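Local coordinates for protein alpha-fucosidase (Bifidobacterium bifidum, PDB 2EAB) that probably hydrolyses alpha-1,2-linked L-fucose from glycans, the chain here being the catalytic part of a longer, apparently membrane-anchored protein, at residues V119-L124 and G569-D574; L144-N149 and V176-E181; Y859-G864 and L882-T887. All coordinates share one frame; numbering follows the deposited sequence.

Overall arrangement
The three contacts lie far apart, their centres 54 to 60 Å from one another, and each joins different elements. Contact 1 is partly buried and links a loop of the N-terminal, family 65-like part to an edge strand of the family 95 catalytic part; it relies on backbone bonding, one water and a proline ring. Contacts 2 and 3 are buried and each joins two beta-sheets, within the N-terminal and C-terminal parts respectively. Their chemistry still differs: contact 2 gathers three aromatic rings beside an arginine, whereas contact 3 is apolar, with branched aliphatic groups against a phenylalanine face. Along the chain, contact 2 is nested within the loop that contact 1 closes, and contact 3 follows both.

Contact 1 (V119-L124 and G569-D574); sequences VNPGNL and GPLGTD
Pro121 sets its ring against the backbone corner at Leu571 and the glycine after it, Gly572, where an Asx turn running into a type I beta turn meets the edge of a small antiparallel sheet. The loop belongs to the N-terminal, family 65-like part of the chain and strand 572-574 to the family 95 catalytic part, making this a seam between two parts. The proline and leucine side chains cross obliquely, and Pro121 CD, the ring carbon next to the nitrogen, rests 4.0 Å from Leu571 CB. The leucine side chain also touches Phe499 and Tyr564. Pro121 CG sits 4.0 Å from Gly572 CA, an approach that a side chain at the glycine would obstruct, since a beta carbon there would crowd both the ring and Val119 O. With CG1 anti to the carbonyl carbon (chi1 -67°), Val119 has CG2 between its backbone N and carbonyl carbon, which brings that methyl beside Gly572 O, while Val562 of strand 558-565 packs against both Val119 and Pro121. The loop holds its own shape: with its CG anti to the backbone N, Asn120 curls OD1 back to accept from Gly122 N at 2.9 Å, the donor lying above the amide carbonyl plane, and Leu124 N closes the following turn on Pro121 O. Across the seam, Val119 and Gly572 are joined twice through their backbones. One link is direct, Val119 N donating to Gly572 O over 2.9 Å. In the other, a water accepts from Gly572 N at 2.9 Å and donates to Val119 O at 2.8 Å.

Contact 2 (L144-N149 and V176-E181); sequences LDYGFN and VTYTRE
Tyr146, Phe148 and Tyr178 each hold CG beside the backbone N and anti to the carbonyl carbon, and with this setting (chi1 -64° at Tyr178) the ring of Tyr178 reaches from its strand to meet the other two. The result is an aromatic cluster between the two sheets of the N-terminal beta-sandwich, with strand 140-145 and the turn after it on one side and strand 176-185 on the other. Phe148 comes edge-to-face, its CZ over one face of Tyr178 and 3.7 Å from Tyr178 CE2, while Val176 CG1 lies against the opposite face, toward its rim. Tyr146 turns its edge toward the face of Tyr178 in an offset T-shaped pair, the planes at 89° and Tyr146 CE2 4.0 Å from Tyr178 CD1. Bent at chi3, Arg180 runs past Tyr146 head to tail, ring and guanidinium planes 60° apart, with NH1 3.3 Å from Tyr146 CE1 and Tyr146 CZ at the guanidinium edge. A water bridges the turn and the facing strand, 2.7 Å from Tyr146 OH and donating to Thr179 O. Putting an alanine at Tyr178 would probably open a gap between Phe148 and Val176 and leave the edge of Tyr146 without its aromatic partner. The contact appears held mainly by dispersion and ring-edge electrostatics, the hydroxyl of Tyr146 meeting the water, that of Tyr178 bonding weakly to Lys202 O and Arg180 NE salt-bridged to Glu70.

Contact 3 (Y859-G864 and L882-T887); sequences YEVKNG and LVFDTT
Val861 and Phe884 come together from opposite directions in a CH-pi contact between two beta-sheets of the C-terminal part of the enzyme, which pack face to face as in a beta-sandwich. Val861 CG1 stands 3.9 Å from the centroid of the Phe884 ring and 15° off its normal, so the methyl stands over the face, a little off centre. The valine puts this methyl anti to its backbone N (chi1 -174°), which leaves CG2 beside that nitrogen and able to touch another part of the same ring, 3.8 Å from Phe884 CE2. Both branches of the valine thus touch one phenylalanine.

The remaining touches are aliphatic. Leu882 CD1 fits between two residues of the facing strand, 4.0 Å from Tyr859 CB and 4.1 Å from Val861 CG2, so that CG2 is shared between the leucine and the ring. The other leucine branch, CD2, lies 3.9 Å from Tyr859 O, a van der Waals approach to the backbone. The side chain of Tyr859 takes part through CB; its ring leads away from the contact, and its hydroxyl bonds to the carbonyl of Ala834.

The backbone geometry fits packing of sheet on sheet: the axes of strand segments 859-863 and 882-884 come within 8.8 Å of each other and run roughly the same way, crossing at -26°, with their backbone hydrogen bonds directed to neighbours in their own sheets. In one sheet, strand 859-863 lies between 890-896 and 866-867, and Tyr892 of the former also meets the ring of Phe884. In the other, strand 880-884 lies between 847-851 and 871-874, with Ala847 and Val849 touching Phe884 and Val872 touching Leu882.

Contact 1 (V119-L124 and G569-D574)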
loop_
_atom_site.group_PDB
_atom_site.type_symbol
_atom_site.label_atom_id
_atom_site.label_comp_id
_atom_site.label_asym_id
_atom_site.label_seq_id
_atom_site.Cartn_x
_atom_site.Cartn_y
_atom_site.Cartn_z
ATOM N N VAL A 119 -17.388 20.850 -19.148
ATOM C CA VAL A 119 -17.867 21.898 -18.254
ATOM C C VAL A 119 -16.700 22.377 -17.395
ATOM O O VAL A 119 -15.615 21.791 -17.432
ATOM C CB VAL A 119 -19.034 21.413 -17.350
ATOM C CG1 VAL A 119 -20.281 21.114 -18.180
ATOM C CG2 VAL A 119 -18.626 20.204 -16.521
ATOM N N ASN A 120 -16.915 23.448 -16.638
ATOM C CA ASN A 120 -15.912 23.912 -15.686
ATOM C C ASN A 120 -16.310 23.511 -14.270
ATOM O O ASN A 120 -17.154 24.160 -13.655
ATOM C CB ASN A 120 -15.715 25.426 -15.774
ATOM C CG ASN A 120 -14.679 25.936 -14.788
ATOM O OD1 ASN A 120 -14.051 25.157 -14.062
ATOM N ND2 ASN A 120 -14.491 27.246 -14.755
ATOM N N PRO A 121 -15.693 22.438 -13.745
ATOM C CA PRO A 121 -16.041 21.960 -12.415
ATOM C C PRO A 121 -15.207 22.603 -11.307
ATOM O O PRO A 121 -15.150 22.064 -10.202
ATOM C CB PRO A 121 -15.728 20.472 -12.520
ATOM C CG PRO A 121 -14.533 20.429 -13.413
ATOM C CD PRO A 121 -14.655 21.597 -14.368
ATOM N N GLY A 122 -14.586 23.747 -11.592
ATOM C CA GLY A 122 -13.651 24.394 -10.670
ATOM C C GLY A 122 -14.172 24.769 -9.290
ATOM O O GLY A 122 -13.378 24.952 -8.370
ATOM N N ASN A 123 -15.490 24.897 -9.139
ATOM C CA ASN A 123 -16.088 25.206 -7.836
ATOM C C ASN A 123 -16.195 23.999 -6.903
ATOM O O ASN A 123 -16.542 24.154 -5.740
ATOM C CB ASN A 123 -17.477 25.847 -7.993
ATOM C CG ASN A 123 -17.445 27.203 -8.694
ATOM O OD1 ASN A 123 -16.394 27.819 -8.850
ATOM N ND2 ASN A 123 -18.616 27.669 -9.114
ATOM N N LEU A 124 -15.917 22.799 -7.409
ATOM C CA LEU A 124 -16.019 21.592 -6.579
ATOM C C LEU A 124 -14.737 21.368 -5.793
ATOM O O LEU A 124 -13.931 20.495 -6.108
ATOM C CB LEU A 124 -16.393 20.368 -7.418
ATOM C CG LEU A 124 -17.818 20.359 -7.980
ATOM C CD1 LEU A 124 -17.970 19.205 -8.947
ATOM C CD2 LEU A 124 -18.867 20.277 -6.873
ATOM N N GLY A 569 -6.183 15.757 -20.527
ATOM C CA GLY A 569 -7.481 16.029 -21.119
ATOM C C GLY A 569 -8.234 17.135 -20.401
ATOM O O GLY A 569 -7.674 17.821 -19.535
ATOM N N PRO A 570 -9.512 17.331 -20.766
ATOM C CA PRO A 570 -10.345 18.366 -20.149
ATOM C C PRO A 570 -10.659 18.077 -18.687
ATOM O O PRO A 570 -10.758 16.914 -18.281
ATOM C CB PRO A 570 -11.645 18.309 -20.962
ATOM C CG PRO A 570 -11.315 17.564 -22.201
ATOM C CD PRO A 570 -10.238 16.604 -21.820
ATOM N N LEU A 571 -10.850 19.147 -17.921
ATOM C CA LEU A 571 -11.116 19.062 -16.489
ATOM C C LEU A 571 -12.419 18.340 -16.136
ATOM O O LEU A 571 -12.489 17.626 -15.133
ATOM C CB LEU A 571 -11.146 20.476 -15.909
ATOM C CG LEU A 571 -10.322 20.833 -14.671
ATOM C CD1 LEU A 571 -8.931 20.210 -14.717
ATOM C CD2 LEU A 571 -10.220 22.343 -14.568
ATOM N N GLY A 572 -13.450 18.534 -16.953
ATOM C CA GLY A 572 -14.772 18.012 -16.644
ATOM C C GLY A 572 -15.490 17.522 -17.878
ATOM O O GLY A 572 -16.004 18.316 -18.663
ATOM N N THR A 573 -15.501 16.206 -18.056
ATOM C CA THR A 573 -16.232 15.569 -19.148
ATOM C C THR A 573 -17.421 14.790 -18.587
ATOM O O THR A 573 -17.593 14.689 -17.365
ATOM C CB THR A 573 -15.329 14.629 -19.978
ATOM O OG1 THR A 573 -14.896 13.529 -19.167
ATOM C CG2 THR A 573 -14.107 15.370 -20.499
ATOM N N ASP A 574 -18.243 14.248 -19.484
ATOM C CA ASP A 574 -19.415 13.486 -19.082
ATOM C C ASP A 574 -18.995 12.052 -18.765
ATOM O O ASP A 574 -19.075 11.150 -19.605
ATOM C CB ASP A 574 -20.481 13.545 -20.177
ATOM C CG ASP A 574 -21.846 13.097 -19.698
ATOM O OD1 ASP A 574 -21.952 12.473 -18.619
ATOM O OD2 ASP A 574 -22.830 13.384 -20.413
HETATM O O HOH W 1 -13.497 20.750 -18.865
#

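Contact 2 (L144-N149 and V176-E181)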
loop_
_atom_site.group_PDB
_atom_site.type_symbol
_atom_site.label_atom_id
_atom_site.label_comp_id
_atom_site.label_asym_id
_atom_site.label_seq_id
_atom_site.Cartn_x
_atom_site.Cartn_y
_atom_site.Cartn_z
ATOM N N LEU A 144 22.855 7.863 20.062
ATOM C CA LEU A 144 23.722 7.106 20.956
ATOM C C LEU A 144 25.150 7.561 20.688
ATOM O O LEU A 144 25.783 7.121 19.731
ATOM C CB LEU A 144 23.566 5.596 20.725
ATOM C CG LEU A 144 22.149 5.012 20.803
ATOM C CD1 LEU A 144 22.115 3.573 20.307
ATOM C CD2 LEU A 144 21.592 5.095 22.209
ATOM N N ASP A 145 25.631 8.480 21.524
ATOM C CA ASP A 145 26.913 9.139 21.284
ATOM C C ASP A 145 28.022 8.467 22.087
ATOM O O ASP A 145 28.074 8.577 23.311
ATOM C CB ASP A 145 26.824 10.642 21.599
ATOM C CG ASP A 145 28.055 11.421 21.142
ATOM O OD1 ASP A 145 29.043 10.807 20.686
ATOM O OD2 ASP A 145 28.037 12.666 21.244
ATOM N N TYR A 146 28.896 7.766 21.370
ATOM C CA TYR A 146 29.985 6.999 21.967
ATOM C C TYR A 146 31.200 7.869 22.289
ATOM O O TYR A 146 32.086 7.451 23.041
ATOM C CB TYR A 146 30.383 5.848 21.036
ATOM C CG TYR A 146 29.422 4.669 21.034
ATOM C CD1 TYR A 146 28.097 4.815 20.610
ATOM C CD2 TYR A 146 29.845 3.406 21.441
ATOM C CE1 TYR A 146 27.217 3.733 20.605
ATOM C CE2 TYR A 146 28.978 2.315 21.436
ATOM C CZ TYR A 146 27.664 2.484 21.016
ATOM O OH TYR A 146 26.809 1.402 21.013
ATOM N N GLY A 147 31.240 9.068 21.708
ATOM C CA GLY A 147 32.301 10.039 21.973
ATOM C C GLY A 147 33.705 9.580 21.620
ATOM O O GLY A 147 34.657 9.883 22.345
ATOM N N PHE A 148 33.835 8.845 20.515
ATOM C CA PHE A 148 35.148 8.433 20.020
ATOM C C PHE A 148 35.915 9.640 19.492
ATOM O O PHE A 148 35.336 10.531 18.871
ATOM C CB PHE A 148 35.027 7.381 18.908
ATOM C CG PHE A 148 34.422 6.069 19.349
ATOM C CD1 PHE A 148 34.847 5.429 20.512
ATOM C CD2 PHE A 148 33.445 5.457 18.570
ATOM C CE1 PHE A 148 34.289 4.211 20.903
ATOM C CE2 PHE A 148 32.884 4.240 18.951
ATOM C CZ PHE A 148 33.304 3.616 20.119
ATOM N N ASN A 149 37.222 9.660 19.745
ATOM C CA ASN A 149 38.086 10.732 19.256
ATOM C C ASN A 149 38.399 10.577 17.769
ATOM O O ASN A 149 38.517 11.566 17.042
ATOM C CB ASN A 149 39.384 10.787 20.068
ATOM C CG ASN A 149 39.139 10.962 21.558
ATOM O OD1 ASN A 149 38.505 11.929 21.989
ATOM N ND2 ASN A 149 39.648 10.028 22.355
ATOM N N VAL A 176 38.686 -2.883 20.160
ATOM C CA VAL A 176 37.423 -3.309 20.767
ATOM C C VAL A 176 36.329 -3.441 19.705
ATOM O O VAL A 176 36.153 -2.546 18.873
ATOM C CB VAL A 176 36.959 -2.321 21.876
ATOM C CG1 VAL A 176 35.698 -2.826 22.575
ATOM C CG2 VAL A 176 38.070 -2.087 22.895
ATOM N N THR A 177 35.617 -4.566 19.730
ATOM C CA THR A 177 34.463 -4.770 18.856
ATOM C C THR A 177 33.192 -4.264 19.528
ATOM O O THR A 177 32.860 -4.665 20.646
ATOM C CB THR A 177 34.309 -6.252 18.444
ATOM O OG1 THR A 177 35.461 -6.657 17.697
ATOM C CG2 THR A 177 33.061 -6.459 17.580
ATOM N N TYR A 178 32.493 -3.369 18.835
ATOM C CA TYR A 178 31.222 -2.834 19.304
ATOM C C TYR A 178 30.107 -3.364 18.423
ATOM O O TYR A 178 30.235 -3.373 17.199
ATOM C CB TYR A 178 31.239 -1.304 19.270
ATOM C CG TYR A 178 32.262 -0.696 20.202
ATOM C CD1 TYR A 178 31.935 -0.396 21.524
ATOM C CD2 TYR A 178 33.561 -0.425 19.764
ATOM C CE1 TYR A 178 32.872 0.160 22.390
ATOM C CE2 TYR A 178 34.508 0.130 20.621
ATOM C CZ TYR A 178 34.155 0.422 21.928
ATOM O OH TYR A 178 35.092 0.968 22.775
ATOM N N THR A 179 29.030 -3.831 19.047
ATOM C CA THR A 179 27.866 -4.284 18.287
ATOM C C THR A 179 26.595 -3.567 18.714
ATOM O O THR A 179 26.452 -3.147 19.869
ATOM C CB THR A 179 27.628 -5.816 18.376
ATOM O OG1 THR A 179 27.061 -6.158 19.644
ATOM C CG2 THR A 179 28.921 -6.598 18.154
ATOM N N ARG A 180 25.675 -3.440 17.759
ATOM C CA ARG A 180 24.356 -2.877 17.996
ATOM C C ARG A 180 23.326 -3.721 17.275
ATOM O O ARG A 180 23.566 -4.197 16.166
ATOM C CB ARG A 180 24.283 -1.430 17.509
ATOM C CG ARG A 180 25.383 -0.544 18.070
ATOM C CD ARG A 180 25.029 0.916 17.960
ATOM N NE ARG A 180 25.461 1.474 16.689
ATOM C CZ ARG A 180 26.568 2.193 16.519
ATOM N NH1 ARG A 180 27.370 2.459 17.540
ATOM N NH2 ARG A 180 26.866 2.651 15.321
ATOM N N GLU A 181 22.188 -3.903 17.928
ATOM C CA GLU A 181 21.067 -4.630 17.362
ATOM C C GLU A 181 19.796 -3.865 17.685
ATOM O O GLU A 181 19.590 -3.456 18.826
ATOM C CB GLU A 181 20.995 -6.036 17.949
ATOM C CG GLU A 181 19.839 -6.871 17.439
ATOM C CD GLU A 181 19.579 -8.069 18.320
ATOM O OE1 GLU A 181 19.069 -7.880 19.444
ATOM O OE2 GLU A 181 19.875 -9.200 17.887
HETATM O O HOH W 2 27.887 -1.022 20.965
#

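Contact 3 (Y859-G864 and L882-T887)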
loop_
_atom_site.group_PDB
_atom_site.type_symbol
_atom_site.label_atom_id
_atom_site.label_comp_id
_atom_site.label_asym_id
_atom_site.label_seq_id
_atom_site.Cartn_x
_atom_site.Cartn_y
_atom_site.Cartn_z
ATOM N N TYR A 859 -1.500 -32.117 -17.598
ATOM C CA TYR A 859 -1.192 -32.412 -16.202
ATOM C C TYR A 859 -2.271 -33.261 -15.541
ATOM O O TYR A 859 -3.373 -33.412 -16.070
ATOM C CB TYR A 859 -1.000 -31.108 -15.409
ATOM C CG TYR A 859 0.180 -30.267 -15.848
ATOM C CD1 TYR A 859 1.339 -30.190 -15.075
ATOM C CD2 TYR A 859 0.136 -29.542 -17.036
ATOM C CE1 TYR A 859 2.425 -29.410 -15.475
ATOM C CE2 TYR A 859 1.213 -28.768 -17.450
ATOM C CZ TYR A 859 2.354 -28.708 -16.669
ATOM O OH TYR A 859 3.415 -27.937 -17.084
ATOM N N GLU A 860 -1.936 -33.802 -14.373
ATOM C CA GLU A 860 -2.870 -34.582 -13.570
ATOM C C GLU A 860 -2.739 -34.209 -12.098
ATOM O O GLU A 860 -1.706 -33.679 -11.674
ATOM C CB GLU A 860 -2.643 -36.083 -13.772
ATOM C CG GLU A 860 -1.245 -36.553 -13.408
ATOM C CD GLU A 860 -0.986 -38.005 -13.761
ATOM O OE1 GLU A 860 -1.885 -38.663 -14.332
ATOM O OE2 GLU A 860 0.127 -38.484 -13.469
ATOM N N VAL A 861 -3.788 -34.497 -11.333
ATOM C CA VAL A 861 -3.902 -34.054 -9.945
ATOM C C VAL A 861 -3.880 -35.243 -8.989
ATOM O O VAL A 861 -4.573 -36.246 -9.206
ATOM C CB VAL A 861 -5.205 -33.241 -9.721
ATOM C CG1 VAL A 861 -5.254 -32.660 -8.307
ATOM C CG2 VAL A 861 -5.336 -32.126 -10.756
ATOM N N LYS A 862 -3.079 -35.124 -7.934
ATOM C CA LYS A 862 -3.014 -36.139 -6.893
ATOM C C LYS A 862 -3.160 -35.529 -5.503
ATOM O O LYS A 862 -2.816 -34.365 -5.274
ATOM C CB LYS A 862 -1.709 -36.936 -6.987
ATOM C CG LYS A 862 -1.581 -37.781 -8.254
ATOM C CD LYS A 862 -0.267 -38.542 -8.289
ATOM C CE LYS A 862 -0.032 -39.181 -9.652
ATOM N NZ LYS A 862 1.254 -39.937 -9.701
ATOM N N ASN A 863 -3.705 -36.324 -4.591
ATOM C CA ASN A 863 -3.688 -36.029 -3.170
ATOM C C ASN A 863 -2.752 -37.055 -2.549
ATOM O O ASN A 863 -3.159 -38.183 -2.247
ATOM C CB ASN A 863 -5.101 -36.117 -2.582
ATOM C CG ASN A 863 -5.124 -35.970 -1.066
ATOM O OD1 ASN A 863 -4.117 -35.638 -0.437
ATOM N ND2 ASN A 863 -6.285 -36.220 -0.473
ATOM N N GLY A 864 -1.490 -36.668 -2.389
ATOM C CA GLY A 864 -0.440 -37.611 -2.011
ATOM C C GLY A 864 -0.248 -38.623 -3.125
ATOM O O GLY A 864 0.113 -38.259 -4.246
ATOM N N LEU A 882 -7.963 -27.484 -15.273
ATOM C CA LEU A 882 -8.265 -28.663 -14.472
ATOM C C LEU A 882 -9.245 -28.252 -13.387
ATOM O O LEU A 882 -8.986 -27.304 -12.639
ATOM C CB LEU A 882 -6.993 -29.201 -13.825
ATOM C CG LEU A 882 -6.025 -29.936 -14.748
ATOM C CD1 LEU A 882 -4.629 -29.959 -14.151
ATOM C CD2 LEU A 882 -6.517 -31.356 -15.027
ATOM N N VAL A 883 -10.369 -28.953 -13.309
ATOM C CA VAL A 883 -11.422 -28.626 -12.359
ATOM C C VAL A 883 -11.648 -29.809 -11.433
ATOM O O VAL A 883 -11.921 -30.923 -11.894
ATOM C CB VAL A 883 -12.743 -28.255 -13.082
ATOM C CG1 VAL A 883 -13.846 -27.939 -12.076
ATOM C CG2 VAL A 883 -12.528 -27.071 -14.019
ATOM N N PHE A 884 -11.546 -29.573 -10.130
ATOM C CA PHE A 884 -11.700 -30.644 -9.152
ATOM C C PHE A 884 -12.211 -30.145 -7.817
ATOM O O PHE A 884 -12.003 -28.984 -7.452
ATOM C CB PHE A 884 -10.403 -31.461 -8.990
ATOM C CG PHE A 884 -9.170 -30.641 -8.675
ATOM C CD1 PHE A 884 -8.684 -30.565 -7.371
ATOM C CD2 PHE A 884 -8.469 -29.985 -9.686
ATOM C CE1 PHE A 884 -7.528 -29.833 -7.079
ATOM C CE2 PHE A 884 -7.322 -29.245 -9.400
ATOM C CZ PHE A 884 -6.848 -29.173 -8.099
ATOM N N ASP A 885 -12.908 -31.023 -7.104
ATOM C CA ASP A 885 -13.326 -30.750 -5.738
ATOM C C ASP A 885 -12.118 -30.699 -4.829
ATOM O O ASP A 885 -11.127 -31.383 -5.062
ATOM C CB ASP A 885 -14.259 -31.850 -5.228
ATOM C CG ASP A 885 -15.589 -31.886 -5.957
ATOM O OD1 ASP A 885 -15.985 -30.877 -6.579
ATOM O OD2 ASP A 885 -16.247 -32.945 -5.900
ATOM N N THR A 886 -12.211 -29.889 -3.782
ATOM C CA THR A 886 -11.191 -29.898 -2.745
ATOM C C THR A 886 -11.821 -29.962 -1.363
ATOM O O THR A 886 -13.024 -29.741 -1.191
ATOM C CB THR A 886 -10.265 -28.655 -2.791
ATOM O OG1 THR A 886 -10.972 -27.508 -2.313
ATOM C CG2 THR A 886 -9.712 -28.400 -4.186
ATOM N N THR A 887 -10.977 -30.267 -0.385
ATOM C CA THR A 887 -11.361 -30.258 1.014
ATOM C C THR A 887 -10.384 -29.380 1.773
ATOM O O THR A 887 -9.170 -29.477 1.571
ATOM C CB THR A 887 -11.341 -31.670 1.606
ATOM O OG1 THR A 887 -10.031 -32.229 1.482
ATOM C CG2 THR A 887 -12.322 -32.542 0.872
#